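Local coordinates for protein AxyAgu115A (PDB 6NPS) that probably acts as a family GH115 alpha-glucuronidase, releasing glucuronic acid side groups from arabinoglucuronoxylan, at residues 777-780 with 781-784; 787-791 with 792-796. The protein carries 3 engineered substitutions. One frame throughout, in Å; residues are numbered along the deposited sequence.

Contact 1: residues 777-780 with 781-784; sequences NDFT and NYPD
Phe779 and Tyr782 form the ends of a type I beta turn, with Thr780 and Asn781 at its corners. The amide N of Tyr782 reaches Phe779 O at 3.1 Å in a nearly straight bond (171° at the hydrogen), although the donor sits well above the carbonyl plane. At the first turn position, Phe779 adopts the left-handed backbone region, and its N is bound by Asn777 OD1 at 3.2 Å. The short amide of Asn777 suits this place because its oxygen can reach forward to the backbone N two residues on, while its CG lies 3.7 Å above one face of the Phe779 ring, toward the rim. The two aromatic side chains run side by side in the same direction: Phe779 CB is 3.9 Å from Tyr782 CD2, and Phe779 CD1 meets the edge of the tyrosine ring in its plane. Asn781 has CG between its backbone N and carbonyl carbon (chi1 50°), which carries ND2 over one face of the Tyr782 ring, 3.4 Å above the plane and offset toward the rim. Phe779 also touches Pro695 and Val966. The arrangement is an Asx turn running into a type I beta turn, in the surface loop between strands 766-775 and 786-788.

Contact 2: residues 787-791 with 792-796; sequences FVDTK and GYISI
A local, partly buried contact round a chain reversal in the C-terminal domain brings Phe787 against Ile794 and Ile796, and Asp789 against Gly792. Strands 786-788 and 794-797 meet here through side chains, since the first pairs with 847-854 and the second with 940-948. Ile796 CG1 stands over the centre of the Phe787 ring, 3.5 Å from the centroid and only 4° off the normal, a clear CH-pi contact. Ile796 CG2 reaches Phe787 CZ at 3.6 Å, and Ile794 CG2 packs on Phe787 CB at 3.7 Å. With an alanine at Phe787, Ile796 CG1 would probably lose the ring face it rests on. At the bend, with chi1 near 179°, the Asp789 carboxylate is swung toward the Gly792 amide; Asp789 OD1 accepts from Gly792 N at 2.8 Å through its syn lone pair. Gly792 has left-handed backbone angles at which a beta carbon would collide with Lys791 O. A water links Thr790 N to Tyr793 O, each 2.8 Å from it, filling in for a direct backbone bond. The chemistry thus divides in two: apolar packing joins the strands, whereas a buried carboxylate, whose charge the Gly792 amide would probably favour, fastens the bend.

Contacts 1 and 2 follow one another along the chain, their centres 14 Å apart, and they meet directly where Phe779 CZ packs on Val788 CG1 at 3.7 Å. The Phe779 ring thus packs against Val788, whose side chain points away from the 792-796 segment. Both contacts also share neighbours: Tyr964 takes part in hydrogen bonds with Asp778 and with Val788, and the 693-695 region meets both, through Pro695 at contact 1 and Leu693 at contact 2. Contact 1 is on the surface, about 41 Å from the chain centre, and contact 2 is partly buried, about 33 Å from it. Both are structural packing along the chain from strand 766-775 to strand 794-797, with no site assigned to them.

Contact 1: residues 777-780 with 781-784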
loop_
_atom_site.group_PDB
_atom_site.type_symbol
_atom_site.label_atom_id
_atom_site.label_comp_id
_atom_site.label_asym_id
_atom_site.label_seq_id
_atom_site.Cartn_x
_atom_site.Cartn_y
_atom_site.Cartn_z
ATOM N N ASN A 777 6.607 37.112 19.968
ATOM C CA ASN A 777 6.295 37.283 21.369
ATOM C C ASN A 777 7.023 36.205 22.150
ATOM O O ASN A 777 6.777 35.023 21.921
ATOM C CB ASN A 777 4.787 37.130 21.526
ATOM C CG ASN A 777 4.276 37.667 22.815
ATOM O OD1 ASN A 777 5.042 37.837 23.769
ATOM N ND2 ASN A 777 2.974 37.947 22.872
ATOM N N ASP A 778 7.906 36.567 23.065
ATOM C CA ASP A 778 8.565 35.481 23.782
ATOM C C ASP A 778 7.885 35.119 25.104
ATOM O O ASP A 778 8.305 34.149 25.750
ATOM C CB ASP A 778 10.048 35.792 24.006
ATOM C CG ASP A 778 10.951 34.623 23.594
ATOM O OD1 ASP A 778 11.954 34.857 22.883
ATOM O OD2 ASP A 778 10.648 33.468 23.976
ATOM N N PHE A 779 6.836 35.845 25.504
ATOM C CA PHE A 779 5.925 35.415 26.570
ATOM C C PHE A 779 6.575 35.463 27.956
ATOM O O PHE A 779 6.202 34.703 28.856
ATOM C CB PHE A 779 5.362 34.015 26.285
ATOM C CG PHE A 779 4.647 33.910 24.974
ATOM C CD1 PHE A 779 3.394 34.483 24.808
ATOM C CD2 PHE A 779 5.228 33.251 23.903
ATOM C CE1 PHE A 779 2.732 34.389 23.583
ATOM C CE2 PHE A 779 4.574 33.145 22.693
ATOM C CZ PHE A 779 3.333 33.719 22.524
ATOM N N THR A 780 7.538 36.369 28.131
ATOM C CA THR A 780 8.117 36.674 29.436
ATOM C C THR A 780 7.059 36.967 30.508
ATOM O O THR A 780 7.350 36.809 31.699
ATOM C CB THR A 780 9.077 37.883 29.310
ATOM O OG1 THR A 780 8.330 39.107 29.261
ATOM C CG2 THR A 780 9.929 37.804 28.048
ATOM N N ASN A 781 5.844 37.388 30.116
ATOM C CA ASN A 781 4.757 37.733 31.036
ATOM C C ASN A 781 4.153 36.528 31.760
ATOM O O ASN A 781 3.355 36.722 32.683
ATOM C CB ASN A 781 3.640 38.480 30.288
ATOM C CG ASN A 781 3.187 37.759 29.014
ATOM O OD1 ASN A 781 3.954 37.598 28.055
ATOM N ND2 ASN A 781 1.933 37.330 28.999
ATOM N N TYR A 782 4.490 35.300 31.360
ATOM C CA TYR A 782 4.108 34.072 32.044
ATOM C C TYR A 782 5.297 33.500 32.803
ATOM O O TYR A 782 6.453 33.784 32.475
ATOM C CB TYR A 782 3.600 33.017 31.056
ATOM C CG TYR A 782 2.396 33.443 30.267
ATOM C CD1 TYR A 782 1.173 33.678 30.887
ATOM C CD2 TYR A 782 2.478 33.616 28.894
ATOM C CE1 TYR A 782 0.059 34.075 30.153
ATOM C CE2 TYR A 782 1.372 34.017 28.146
ATOM C CZ TYR A 782 0.169 34.236 28.778
ATOM O OH TYR A 782 -0.907 34.627 28.018
ATOM N N PRO A 783 5.053 32.685 33.824
ATOM C CA PRO A 783 6.164 32.056 34.555
ATOM C C PRO A 783 6.909 31.019 33.716
ATOM O O PRO A 783 6.419 30.507 32.701
ATOM C CB PRO A 783 5.470 31.384 35.748
ATOM C CG PRO A 783 4.090 31.977 35.801
ATOM C CD PRO A 783 3.742 32.341 34.400
ATOM N N ASP A 784 8.119 30.694 34.176
ATOM C CA ASP A 784 8.883 29.638 33.533
ATOM C C ASP A 784 8.062 28.354 33.523
ATOM O O ASP A 784 7.190 28.145 34.371
ATOM C CB ASP A 784 10.225 29.417 34.243
ATOM C CG ASP A 784 11.333 30.333 33.706
ATOM O OD1 ASP A 784 12.241 30.723 34.475
ATOM O OD2 ASP A 784 11.290 30.679 32.506
#

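Contact 2: residues 787-791 with 792-796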
loop_
_atom_site.group_PDB
_atom_site.type_symbol
_atom_site.label_atom_id
_atom_site.label_comp_id
_atom_site.label_asym_id
_atom_site.label_seq_id
_atom_site.Cartn_x
_atom_site.Cartn_y
_atom_site.Cartn_z
ATOM N N PHE A 787 3.695 26.321 28.962
ATOM C CA PHE A 787 3.580 25.933 27.565
ATOM C C PHE A 787 2.610 26.870 26.855
ATOM O O PHE A 787 1.572 27.251 27.408
ATOM C CB PHE A 787 3.139 24.470 27.456
ATOM C CG PHE A 787 4.248 23.502 27.758
ATOM C CD1 PHE A 787 4.580 23.192 29.068
ATOM C CD2 PHE A 787 4.997 22.934 26.729
ATOM C CE1 PHE A 787 5.623 22.349 29.348
ATOM C CE2 PHE A 787 6.038 22.087 26.993
ATOM C CZ PHE A 787 6.354 21.783 28.316
ATOM N N VAL A 788 2.959 27.292 25.646
ATOM C CA VAL A 788 2.149 28.293 24.940
ATOM C C VAL A 788 1.726 27.686 23.608
ATOM O O VAL A 788 2.583 27.335 22.791
ATOM C CB VAL A 788 2.899 29.617 24.722
ATOM C CG1 VAL A 788 1.995 30.610 23.948
ATOM C CG2 VAL A 788 3.280 30.278 26.048
ATOM N N ASP A 789 0.414 27.550 23.394
ATOM C CA ASP A 789 -0.109 27.019 22.136
ATOM C C ASP A 789 0.071 28.040 21.015
ATOM O O ASP A 789 -0.683 29.007 20.920
ATOM C CB ASP A 789 -1.586 26.648 22.275
ATOM C CG ASP A 789 -2.198 26.098 20.956
ATOM O OD1 ASP A 789 -1.541 26.141 19.882
ATOM O OD2 ASP A 789 -3.349 25.594 20.998
ATOM N N THR A 790 1.015 27.803 20.115
ATOM C CA THR A 790 1.057 28.591 18.900
ATOM C C THR A 790 0.837 27.779 17.630
ATOM O O THR A 790 0.507 28.371 16.602
ATOM C CB THR A 790 2.396 29.326 18.788
ATOM O OG1 THR A 790 3.459 28.364 18.780
ATOM C CG2 THR A 790 2.573 30.266 19.952
ATOM N N LYS A 791 0.999 26.456 17.663
ATOM C CA LYS A 791 0.865 25.637 16.465
ATOM C C LYS A 791 -0.495 24.958 16.354
ATOM O O LYS A 791 -0.727 24.207 15.396
ATOM C CB LYS A 791 1.965 24.562 16.426
ATOM C CG LYS A 791 3.374 25.096 16.249
ATOM C CD LYS A 791 4.380 23.957 16.196
ATOM C CE LYS A 791 5.659 24.416 15.524
ATOM N NZ LYS A 791 6.606 23.288 15.321
ATOM N N GLY A 792 -1.406 25.198 17.284
ATOM C CA GLY A 792 -2.658 24.466 17.288
ATOM C C GLY A 792 -2.676 23.250 18.193
ATOM O O GLY A 792 -3.684 22.539 18.233
ATOM N N TYR A 793 -1.596 22.983 18.916
ATOM C CA TYR A 793 -1.580 21.868 19.860
ATOM C C TYR A 793 -0.411 22.114 20.790
ATOM O O TYR A 793 0.459 22.927 20.489
ATOM C CB TYR A 793 -1.462 20.504 19.168
ATOM C CG TYR A 793 -0.160 20.328 18.438
ATOM C CD1 TYR A 793 -0.006 20.802 17.128
ATOM C CD2 TYR A 793 0.938 19.739 19.059
ATOM C CE1 TYR A 793 1.204 20.653 16.460
ATOM C CE2 TYR A 793 2.149 19.594 18.393
ATOM C CZ TYR A 793 2.274 20.062 17.107
ATOM O OH TYR A 793 3.469 19.902 16.450
ATOM N N ILE A 794 -0.399 21.410 21.920
ATOM C CA ILE A 794 0.690 21.492 22.885
ATOM C C ILE A 794 1.166 20.078 23.165
ATOM O O ILE A 794 0.346 19.164 23.288
ATOM C CB ILE A 794 0.238 22.159 24.199
ATOM C CG1 ILE A 794 -0.190 23.617 23.973
ATOM C CG2 ILE A 794 1.353 22.054 25.282
ATOM C CD1 ILE A 794 -0.838 24.206 25.220
ATOM N N SER A 795 2.485 19.899 23.256
ATOM C CA SER A 795 3.088 18.605 23.521
ATOM C C SER A 795 4.148 18.841 24.588
ATOM O O SER A 795 5.040 19.684 24.405
ATOM C CB SER A 795 3.683 17.992 22.254
ATOM O OG SER A 795 4.488 16.863 22.565
ATOM N N ILE A 796 4.043 18.090 25.686
ATOM C CA ILE A 796 4.765 18.332 26.933
ATOM C C ILE A 796 5.485 17.049 27.309
ATOM O O ILE A 796 4.836 16.017 27.482
ATOM C CB ILE A 796 3.803 18.722 28.069
ATOM C CG1 ILE A 796 3.068 20.023 27.746
ATOM C CG2 ILE A 796 4.562 18.829 29.387
ATOM C CD1 ILE A 796 1.908 20.298 28.675
HETATM O O HOH W 1 2.066 25.171 20.095
#